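Local coordinates for Lmo0181 protein (Listeria monocytogenes serovar 1/2a, PDB 5F7V) that binds the cyclic glucan cycloalternan and, as the substrate-binding lipoprotein of an ABC transporter, probably delivers it for uptake, at residues D70-Y76 against A282-S288; A89-I95 against K119-M123; V124-S128 against W319-A323. All coordinates share one frame; numbering follows the deposited sequence.

How the contacts relate
The three contacts follow one sheet from the outer part of its lobe to the sugar site. Contact 1 pairs strands 71-75 and 278-287. Contact 2 sets the loop and start of helix 92-97 against the beginning of strand 119-135, the next neighbour of 278-287, and contact 3 pairs that strand with the short strand 321-322. The centre of contact 1 lies about 11 Å from that of contact 2 and 12 Å from that of contact 3, themselves 18 Å apart. Along the chain, contact 2 falls wholly between the segments of contact 1, whereas contacts 1 and 3 interleave. Contacts 1 and 3 thus bring distant parts of the sequence to one glucose unit; contact 2 lies farther away.

Contact 1: D70-Y76 against A282-S288; sequences DAFELNY and ANGIGVS. With GLC (alpha-D-glucopyranose), chain B.
Four groups grip one water oxygen at the sugar end of this strand pair: it accepts from the backbone N of Tyr76 and of Ala282, one from each segment, and bonds to glucose O3 and O4. Glucose O3 in turn donates a hydrogen bond to Asn283 OD1, 2.7 Å away, while Asn283 ND2 reaches glucose O2 at 2.8 Å with an N-H...O angle of 164°. One amide therefore reads two adjacent hydroxyls, one through each end. Across the strands, a chi1 of 64° swings the amide of Asn75 so that ND2 meets glucose O4 at 2.9 Å, while OD1 of Asn75 turns to Thr78 and caps the following helix.

Behind this polar tip runs a regular antiparallel ladder. Phe72 with Gly286 and Leu74 with Gly284 are the hydrogen-bonded pairs, the shortest link being Leu74 N to Gly284 O at 2.8 Å. The two glycines put no side chain on the face occupied by Phe72 and Leu74, and Gly286 O lies over one face of the Phe72 ring, toward its rim. On the opposite face of the sheet, the one that carries Ala71, Glu73 and Ile285, Ala71 CB meets Ile285 CG2 at 4.0 Å, and the Glu73 carboxylate, held by Ser21 and the backbone N of Phe20, passes Asn283 CB with OE2 at 3.8 Å.

Phe72 rests on helix 52-64 through Tyr55 and Leu59, Ile285 and Val287 pack against helix 294-306, and strand 13-19 pairs in parallel with strand 71-75.

Contact 2: A89-I95 against K119-M123; sequences ADLTSYI and KQYGM
Leu91 and Gln120 are joined by one backbone hydrogen bond, Leu91 N to Gln120 O at 2.8 Å, where the loop leading into helix 92-97 packs on the start of strand 119-135. On the buried side of this bond the packing is apolar and close. Leu91 CD1 meets Met123 CG at 3.8 Å, and Ile95 lays its CD1 against Gln120 CG at 3.6 Å, the two side chains crossing at about a right angle. Met123, bent at chi2 (-69°) and again at chi3, slides past Ile95 in the opposite direction, bringing SD to 3.8 Å from Ile95 CD1. The amide of Gln120 turns back instead: NE2 serves Gly122 O and Tyr111 O, and OE1 accepts from Lys115.

The other side is partly exposed and wetter. There the Tyr121 ring meets the backbone obliquely, CD1 lying 3.4 Å from Ala89 O and CE1 close to Asp90 N, and the aliphatic part of Lys119 crosses Asp90, CD standing 3.6 Å from OD2. One water accepts from Gln120 N and donates to Thr92 OG1, a bridge between the segments.

Asp90 OD1 accepts both the hydroxyl and the backbone N of Thr92, the latter closing an Asx turn just ahead of helix 92-97. OD1 thus appears to serve the turn. Lys119 NZ makes a weak bond to Tyr121 OH and stays 4.8 Å from Asp90 OD2, so any attraction between the two charges is probably a longer-range one.

Contact 3: V124-S128 against W319-A323; sequences VESFS and WELPA. With GLC (alpha-D-glucopyranose), chain B.
Glu320 meets Ser126 and the sugar with different oxygens of one carboxylate. OE2 accepts the glucose O2 hydroxyl at 2.6 Å, while OE1 accepts Ser126 OG at 2.8 Å, the serine approaching from above the carboxylate plane, 36° out of it. OE1 also accepts a hydrogen bond from a water 2.8 Å away, and this water bonds to Ser128 OG and glucose O3, so that a second hydroxyl of the same sugar is reached indirectly. The extended side chain of Glu320 lies against Ser128, whose CB is 3.7 Å from CD.

Next to Glu320 in the chain, Leu321 joins Phe127 in an antiparallel hydrogen-bonded pair, with 3.0 Å from Phe127 N to Leu321 O and the reciprocal bond of the same length. Their side chains share a face: a chi1 of 74° turns the Phe127 ring so that one of its faces receives Leu321 CB in a CH-pi contact, while CE2 touches Leu321 CD1 at 3.7 Å.

Strand 119-135 carries a classic beta bulge here, in which Glu125 and Ser126 both face Asn283 of strand 278-287. In a fold of the two-lobed solute-binding family, with the sugar in the cleft, this small irregularity lies beside the ligand-binding residues Asn283 and Glu320. At the bulge itself a water links Glu125 O with Ala323 N, and Val124 CG1 packs on Ala323 CB.

Farther out, the Glu125 carboxylate stands perpendicular to the Trp319 ring plane, OE2 lying 3.8 Å from CH2. Arg314 secures both residues, through a salt bridge to Glu125 and a cation-pi contact with Trp319, whose indole rests on helix 27-39.

Contact 1: D70-Y76 against A282-S288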
loop_
_atom_site.group_PDB
_atom_site.type_symbol
_atom_site.label_atom_id
_atom_site.label_comp_id
_atom_site.label_asym_id
_atom_site.label_seq_id
_atom_site.Cartn_x
_atom_site.Cartn_y
_atom_site.Cartn_z
ATOM N N ASP A 70 -0.351 1.667 23.243
ATOM C CA ASP A 70 -1.564 0.922 23.525
ATOM C C ASP A 70 -2.251 0.444 22.263
ATOM O O ASP A 70 -2.760 -0.667 22.245
ATOM C CB ASP A 70 -2.540 1.756 24.331
ATOM C CG ASP A 70 -1.988 2.198 25.653
ATOM O OD1 ASP A 70 -1.693 1.323 26.495
ATOM O OD2 ASP A 70 -1.830 3.415 25.826
ATOM N N ALA A 71 -2.266 1.291 21.242
ATOM C CA ALA A 71 -2.866 0.955 19.968
ATOM C C ALA A 71 -1.831 1.310 18.907
ATOM O O ALA A 71 -1.128 2.308 19.049
ATOM C CB ALA A 71 -4.143 1.730 19.763
ATOM N N PHE A 72 -1.749 0.538 17.828
ATOM C CA PHE A 72 -0.815 0.871 16.769
ATOM C C PHE A 72 -1.274 0.327 15.439
ATOM O O PHE A 72 -1.929 -0.702 15.357
ATOM C CB PHE A 72 0.616 0.409 17.103
ATOM C CG PHE A 72 0.757 -1.011 17.546
ATOM C CD1 PHE A 72 0.949 -2.027 16.653
ATOM C CD2 PHE A 72 0.700 -1.324 18.904
ATOM C CE1 PHE A 72 1.109 -3.334 17.091
ATOM C CE2 PHE A 72 0.868 -2.639 19.340
ATOM C CZ PHE A 72 1.093 -3.646 18.417
ATOM N N GLU A 73 -0.883 1.058 14.414
ATOM C CA GLU A 73 -1.236 0.740 13.037
ATOM C C GLU A 73 -0.346 -0.368 12.495
ATOM O O GLU A 73 0.854 -0.420 12.759
ATOM C CB GLU A 73 -1.091 1.985 12.185
ATOM C CG GLU A 73 -1.968 1.964 10.970
ATOM C CD GLU A 73 -1.953 3.251 10.206
ATOM O OE1 GLU A 73 -0.938 3.980 10.246
ATOM O OE2 GLU A 73 -2.959 3.541 9.512
ATOM N N LEU A 74 -0.948 -1.238 11.696
ATOM C CA LEU A 74 -0.226 -2.305 10.954
ATOM C C LEU A 74 -0.797 -2.343 9.578
ATOM O O LEU A 74 -1.937 -2.029 9.366
ATOM C CB LEU A 74 -0.392 -3.687 11.572
ATOM C CG LEU A 74 0.245 -3.819 12.952
ATOM C CD1 LEU A 74 -0.176 -5.147 13.566
ATOM C CD2 LEU A 74 1.738 -3.689 12.945
ATOM N N ASN A 75 0.067 -2.691 8.633
ATOM C CA ASN A 75 -0.370 -2.970 7.270
ATOM C C ASN A 75 -0.605 -4.465 7.089
ATOM O O ASN A 75 -0.210 -5.302 7.896
ATOM C CB ASN A 75 0.572 -2.328 6.228
ATOM C CG ASN A 75 1.972 -2.865 6.254
ATOM O OD1 ASN A 75 2.314 -3.679 7.070
ATOM N ND2 ASN A 75 2.773 -2.345 5.365
ATOM N N TYR A 76 -1.246 -4.796 5.972
ATOM C CA TYR A 76 -1.575 -6.168 5.651
ATOM C C TYR A 76 -0.311 -7.004 5.651
ATOM O O TYR A 76 -0.279 -8.079 6.230
ATOM C CB TYR A 76 -2.248 -6.171 4.275
ATOM C CG TYR A 76 -3.074 -7.389 3.875
ATOM C CD1 TYR A 76 -2.740 -8.700 4.211
ATOM C CD2 TYR A 76 -4.190 -7.213 3.082
ATOM C CE1 TYR A 76 -3.525 -9.752 3.799
ATOM C CE2 TYR A 76 -5.004 -8.259 2.691
ATOM C CZ TYR A 76 -4.642 -9.538 3.045
ATOM O OH TYR A 76 -5.418 -10.594 2.641
ATOM N N ALA A 282 -4.349 -2.923 3.002
ATOM C CA ALA A 282 -5.229 -2.549 4.099
ATOM C C ALA A 282 -4.452 -2.223 5.329
ATOM O O ALA A 282 -3.440 -2.865 5.596
ATOM C CB ALA A 282 -6.220 -3.651 4.434
ATOM N N ASN A 283 -4.894 -1.208 6.056
ATOM C CA ASN A 283 -4.326 -0.903 7.368
ATOM C C ASN A 283 -5.300 -1.247 8.461
ATOM O O ASN A 283 -6.507 -1.095 8.266
ATOM C CB ASN A 283 -3.992 0.579 7.419
ATOM C CG ASN A 283 -2.928 0.930 6.382
ATOM O OD1 ASN A 283 -1.936 0.237 6.270
ATOM N ND2 ASN A 283 -3.126 2.028 5.646
ATOM N N GLY A 284 -4.761 -1.674 9.586
ATOM C CA GLY A 284 -5.540 -2.089 10.747
ATOM C C GLY A 284 -4.920 -1.520 11.989
ATOM O O GLY A 284 -3.749 -1.132 11.989
ATOM N N ILE A 285 -5.692 -1.481 13.055
ATOM C CA ILE A 285 -5.197 -1.034 14.358
ATOM C C ILE A 285 -5.276 -2.214 15.296
ATOM O O ILE A 285 -6.312 -2.847 15.464
ATOM C CB ILE A 285 -5.979 0.172 14.865
ATOM C CG1 ILE A 285 -5.830 1.329 13.890
ATOM C CG2 ILE A 285 -5.542 0.518 16.262
ATOM C CD1 ILE A 285 -6.690 2.532 14.215
ATOM N N GLY A 286 -4.116 -2.500 15.876
ATOM C CA GLY A 286 -3.922 -3.523 16.880
ATOM C C GLY A 286 -3.823 -2.931 18.268
ATOM O O GLY A 286 -3.533 -1.758 18.417
ATOM N N VAL A 287 -4.090 -3.751 19.265
ATOM C CA VAL A 287 -4.004 -3.350 20.675
ATOM C C VAL A 287 -2.860 -4.148 21.283
ATOM O O VAL A 287 -2.752 -5.364 21.081
ATOM C CB VAL A 287 -5.322 -3.628 21.408
ATOM C CG1 VAL A 287 -5.227 -3.300 22.892
ATOM C CG2 VAL A 287 -6.423 -2.814 20.760
ATOM N N SER A 288 -1.953 -3.479 21.985
ATOM C CA SER A 288 -0.851 -4.198 22.619
ATOM C C SER A 288 -1.346 -5.237 23.623
ATOM O O SER A 288 -2.169 -4.966 24.487
ATOM C CB SER A 288 0.084 -3.231 23.346
ATOM O OG SER A 288 1.017 -3.947 24.123
HETATM C C1 GLC B . 0.267 2.411 1.774
HETATM C C2 GLC B . -0.832 1.668 2.498
HETATM C C3 GLC B . -0.257 0.471 3.234
HETATM C C4 GLC B . 0.586 -0.383 2.295
HETATM C C5 GLC B . 1.670 0.466 1.643
HETATM C C6 GLC B . 2.473 -0.296 0.598
HETATM O O2 GLC B . -1.478 2.571 3.402
HETATM O O3 GLC B . -1.352 -0.301 3.718
HETATM O O4 GLC B . 1.242 -1.379 3.086
HETATM O O5 GLC B . 1.041 1.559 0.938
HETATM O O6 GLC B . 3.300 0.715 -0.024
HETATM O O HOH W 1 -1.432 -3.126 3.406
#

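Contact 2: A89-I95 against K119-M123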
loop_
_atom_site.group_PDB
_atom_site.type_symbol
_atom_site.label_atom_id
_atom_site.label_comp_id
_atom_site.label_asym_id
_atom_site.label_seq_id
_atom_site.Cartn_x
_atom_site.Cartn_y
_atom_site.Cartn_z
ATOM N N ALA A 89 -3.175 -8.127 21.234
ATOM C CA ALA A 89 -4.283 -8.671 22.001
ATOM C C ALA A 89 -5.306 -9.337 21.066
ATOM O O ALA A 89 -5.700 -8.781 20.052
ATOM C CB ALA A 89 -4.969 -7.583 22.809
ATOM N N ASP A 90 -5.767 -10.524 21.444
ATOM C CA ASP A 90 -6.909 -11.151 20.781
ATOM C C ASP A 90 -8.134 -10.270 21.009
ATOM O O ASP A 90 -8.470 -9.956 22.150
ATOM C CB ASP A 90 -7.090 -12.532 21.439
ATOM C CG ASP A 90 -8.267 -13.309 20.926
ATOM O OD1 ASP A 90 -8.958 -12.893 19.982
ATOM O OD2 ASP A 90 -8.463 -14.411 21.508
ATOM N N LEU A 91 -8.785 -9.854 19.938
ATOM C CA LEU A 91 -9.920 -8.944 20.074
ATOM C C LEU A 91 -11.264 -9.653 20.088
ATOM O O LEU A 91 -12.285 -8.971 20.105
ATOM C CB LEU A 91 -9.857 -7.927 18.939
ATOM C CG LEU A 91 -8.632 -7.003 18.920
ATOM C CD1 LEU A 91 -8.774 -5.955 17.826
ATOM C CD2 LEU A 91 -8.274 -6.349 20.240
ATOM N N THR A 92 -11.267 -10.982 20.118
ATOM C CA THR A 92 -12.503 -11.778 20.046
ATOM C C THR A 92 -13.541 -11.313 21.053
ATOM O O THR A 92 -14.695 -11.096 20.675
ATOM C CB THR A 92 -12.205 -13.269 20.272
ATOM O OG1 THR A 92 -11.319 -13.690 19.240
ATOM C CG2 THR A 92 -13.470 -14.134 20.222
ATOM N N SER A 93 -13.163 -11.182 22.320
ATOM C CA SER A 93 -14.124 -10.791 23.357
ATOM C C SER A 93 -14.647 -9.370 23.178
ATOM O O SER A 93 -15.843 -9.097 23.360
ATOM C CB SER A 93 -13.547 -11.000 24.764
ATOM O OG SER A 93 -12.416 -10.180 25.003
ATOM N N TYR A 94 -13.722 -8.486 22.801
ATOM C CA TYR A 94 -14.001 -7.069 22.661
ATOM C C TYR A 94 -15.031 -6.930 21.555
ATOM O O TYR A 94 -16.006 -6.184 21.673
ATOM C CB TYR A 94 -12.731 -6.271 22.316
ATOM C CG TYR A 94 -11.771 -6.303 23.458
ATOM C CD1 TYR A 94 -11.858 -5.394 24.496
ATOM C CD2 TYR A 94 -10.819 -7.310 23.577
ATOM C CE1 TYR A 94 -11.017 -5.472 25.603
ATOM C CE2 TYR A 94 -9.949 -7.378 24.642
ATOM C CZ TYR A 94 -10.048 -6.458 25.661
ATOM O OH TYR A 94 -9.222 -6.518 26.751
ATOM N N ILE A 95 -14.839 -7.686 20.485
ATOM C CA ILE A 95 -15.754 -7.593 19.346
ATOM C C ILE A 95 -17.114 -8.201 19.703
ATOM O O ILE A 95 -18.153 -7.621 19.352
ATOM C CB ILE A 95 -15.125 -8.289 18.119
ATOM C CG1 ILE A 95 -13.965 -7.422 17.616
ATOM C CG2 ILE A 95 -16.118 -8.508 16.969
ATOM C CD1 ILE A 95 -13.060 -8.120 16.635
ATOM N N LYS A 119 -8.752 -15.883 14.657
ATOM C CA LYS A 119 -9.083 -14.843 15.638
ATOM C C LYS A 119 -8.737 -13.457 15.077
ATOM O O LYS A 119 -7.770 -13.279 14.332
ATOM C CB LYS A 119 -8.314 -15.081 16.922
ATOM C CG LYS A 119 -8.735 -16.367 17.637
ATOM C CD LYS A 119 -7.792 -16.711 18.772
ATOM C CE LYS A 119 -6.451 -17.208 18.274
ATOM N NZ LYS A 119 -5.638 -17.664 19.432
ATOM N N GLN A 120 -9.582 -12.486 15.401
ATOM C CA GLN A 120 -9.359 -11.115 14.995
ATOM C C GLN A 120 -8.345 -10.452 15.925
ATOM O O GLN A 120 -8.564 -10.352 17.144
ATOM C CB GLN A 120 -10.709 -10.390 15.026
ATOM C CG GLN A 120 -10.779 -9.178 14.106
ATOM C CD GLN A 120 -10.642 -9.510 12.627
ATOM O OE1 GLN A 120 -11.013 -10.591 12.178
ATOM N NE2 GLN A 120 -10.130 -8.557 11.883
ATOM N N TYR A 121 -7.221 -10.039 15.340
ATOM C CA TYR A 121 -6.162 -9.376 16.107
ATOM C C TYR A 121 -5.942 -7.914 15.700
ATOM O O TYR A 121 -4.990 -7.239 16.147
ATOM C CB TYR A 121 -4.835 -10.123 16.009
ATOM C CG TYR A 121 -4.702 -11.362 16.844
ATOM C CD1 TYR A 121 -4.304 -11.316 18.178
ATOM C CD2 TYR A 121 -4.954 -12.580 16.276
ATOM C CE1 TYR A 121 -4.158 -12.452 18.943
ATOM C CE2 TYR A 121 -4.823 -13.737 17.020
ATOM C CZ TYR A 121 -4.420 -13.672 18.343
ATOM O OH TYR A 121 -4.257 -14.826 19.081
ATOM N N GLY A 122 -6.823 -7.393 14.856
ATOM C CA GLY A 122 -6.753 -5.969 14.502
ATOM C C GLY A 122 -8.110 -5.558 14.001
ATOM O O GLY A 122 -8.864 -6.404 13.556
ATOM N N MET A 123 -8.412 -4.274 14.103
ATOM C CA MET A 123 -9.604 -3.682 13.490
ATOM C C MET A 123 -9.202 -2.933 12.236
ATOM O O MET A 123 -8.346 -2.071 12.245
ATOM C CB MET A 123 -10.267 -2.736 14.482
ATOM C CG MET A 123 -10.745 -3.435 15.736
ATOM S SD MET A 123 -12.152 -4.558 15.493
ATOM C CE MET A 123 -13.538 -3.454 15.661
HETATM O O HOH W 2 -4.940 -6.454 18.772
HETATM O O HOH W 3 -11.951 -13.283 16.739
#

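Contact 3: V124-S128 against W319-A323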
loop_
_atom_site.group_PDB
_atom_site.type_symbol
_atom_site.label_atom_id
_atom_site.label_comp_id
_atom_site.label_asym_id
_atom_site.label_seq_id
_atom_site.Cartn_x
_atom_site.Cartn_y
_atom_site.Cartn_z
ATOM N N VAL A 124 -9.881 -3.276 11.145
ATOM C CA VAL A 124 -9.513 -2.692 9.865
ATOM C C VAL A 124 -9.858 -1.221 9.822
ATOM O O VAL A 124 -10.966 -0.810 10.159
ATOM C CB VAL A 124 -10.152 -3.440 8.680
ATOM C CG1 VAL A 124 -11.672 -3.481 8.766
ATOM C CG2 VAL A 124 -9.684 -2.811 7.386
ATOM N N GLU A 125 -8.891 -0.420 9.420
ATOM C CA GLU A 125 -8.980 1.038 9.415
ATOM C C GLU A 125 -9.211 1.601 8.024
ATOM O O GLU A 125 -9.967 2.569 7.848
ATOM C CB GLU A 125 -7.663 1.586 9.998
ATOM C CG GLU A 125 -7.558 3.072 9.967
ATOM C CD GLU A 125 -6.149 3.585 10.030
ATOM O OE1 GLU A 125 -5.201 2.704 10.013
ATOM O OE2 GLU A 125 -6.004 4.802 10.087
ATOM N N SER A 126 -8.559 1.036 7.027
ATOM C CA SER A 126 -8.685 1.540 5.668
ATOM C C SER A 126 -8.223 0.479 4.691
ATOM O O SER A 126 -7.563 -0.492 5.052
ATOM C CB SER A 126 -7.884 2.816 5.457
ATOM O OG SER A 126 -6.488 2.597 5.503
ATOM N N PHE A 127 -8.570 0.648 3.415
ATOM C CA PHE A 127 -7.986 -0.164 2.360
ATOM C C PHE A 127 -7.677 0.710 1.153
ATOM O O PHE A 127 -8.175 1.850 1.029
ATOM C CB PHE A 127 -8.815 -1.423 2.070
ATOM C CG PHE A 127 -10.091 -1.169 1.322
ATOM C CD1 PHE A 127 -11.258 -0.862 2.015
ATOM C CD2 PHE A 127 -10.157 -1.230 -0.062
ATOM C CE1 PHE A 127 -12.454 -0.614 1.376
ATOM C CE2 PHE A 127 -11.352 -0.979 -0.705
ATOM C CZ PHE A 127 -12.481 -0.688 0.016
ATOM N N SER A 128 -6.837 0.156 0.293
ATOM C CA SER A 128 -6.317 0.969 -0.825
ATOM C C SER A 128 -5.754 0.098 -1.934
ATOM O O SER A 128 -5.618 -1.116 -1.797
ATOM C CB SER A 128 -5.199 1.885 -0.293
ATOM O OG SER A 128 -4.078 1.150 0.152
ATOM N N TRP A 319 -8.551 10.010 1.950
ATOM C CA TRP A 319 -7.516 9.293 2.704
ATOM C C TRP A 319 -7.730 7.798 2.597
ATOM O O TRP A 319 -8.284 7.159 3.471
ATOM C CB TRP A 319 -7.459 9.818 4.130
ATOM C CG TRP A 319 -6.436 9.123 4.969
ATOM C CD1 TRP A 319 -5.337 8.427 4.548
ATOM C CD2 TRP A 319 -6.455 9.037 6.394
ATOM N NE1 TRP A 319 -4.675 7.941 5.639
ATOM C CE2 TRP A 319 -5.339 8.284 6.788
ATOM C CE3 TRP A 319 -7.315 9.529 7.383
ATOM C CZ2 TRP A 319 -5.085 7.995 8.135
ATOM C CZ3 TRP A 319 -7.030 9.248 8.712
ATOM C CH2 TRP A 319 -5.927 8.490 9.073
ATOM N N GLU A 320 -7.305 7.247 1.467
ATOM C CA GLU A 320 -7.570 5.837 1.124
ATOM C C GLU A 320 -9.086 5.646 1.113
ATOM O O GLU A 320 -9.799 6.576 0.751
ATOM C CB GLU A 320 -6.821 4.862 2.016
ATOM C CG GLU A 320 -5.309 5.107 1.945
ATOM C CD GLU A 320 -4.465 4.042 2.592
ATOM O OE1 GLU A 320 -5.026 3.085 3.222
ATOM O OE2 GLU A 320 -3.230 4.211 2.480
ATOM N N LEU A 321 -9.600 4.474 1.459
ATOM C CA LEU A 321 -11.029 4.182 1.529
ATOM C C LEU A 321 -11.332 3.659 2.908
ATOM O O LEU A 321 -10.556 2.911 3.468
ATOM C CB LEU A 321 -11.414 3.163 0.439
ATOM C CG LEU A 321 -11.309 3.643 -1.014
ATOM C CD1 LEU A 321 -11.484 2.457 -1.947
ATOM C CD2 LEU A 321 -12.314 4.726 -1.311
ATOM N N PRO A 322 -12.484 4.036 3.462
ATOM C CA PRO A 322 -12.940 3.473 4.730
ATOM C C PRO A 322 -13.330 2.016 4.573
ATOM O O PRO A 322 -13.599 1.532 3.489
ATOM C CB PRO A 322 -14.129 4.349 5.079
ATOM C CG PRO A 322 -14.700 4.677 3.733
ATOM C CD PRO A 322 -13.533 4.843 2.811
ATOM N N ALA A 323 -13.305 1.314 5.689
ATOM C CA ALA A 323 -13.751 -0.059 5.682
ATOM C C ALA A 323 -15.221 -0.262 5.360
ATOM O O ALA A 323 -15.592 -1.280 4.796
ATOM C CB ALA A 323 -13.419 -0.703 6.990
HETATM C C1 GLC B . 0.267 2.411 1.774
HETATM C C2 GLC B . -0.832 1.668 2.498
HETATM C C3 GLC B . -0.257 0.471 3.234
HETATM C C4 GLC B . 0.586 -0.383 2.295
HETATM C C5 GLC B . 1.670 0.466 1.643
HETATM C C6 GLC B . 2.473 -0.296 0.598
HETATM O O2 GLC B . -1.478 2.571 3.402
HETATM O O3 GLC B . -1.352 -0.301 3.718
HETATM O O4 GLC B . 1.242 -1.379 3.086
HETATM O O5 GLC B . 1.041 1.559 0.938
HETATM O O6 GLC B . 3.300 0.715 -0.024
HETATM O O HOH W 4 -12.593 2.658 8.126
HETATM O O HOH W 5 -4.153 0.492 2.813
#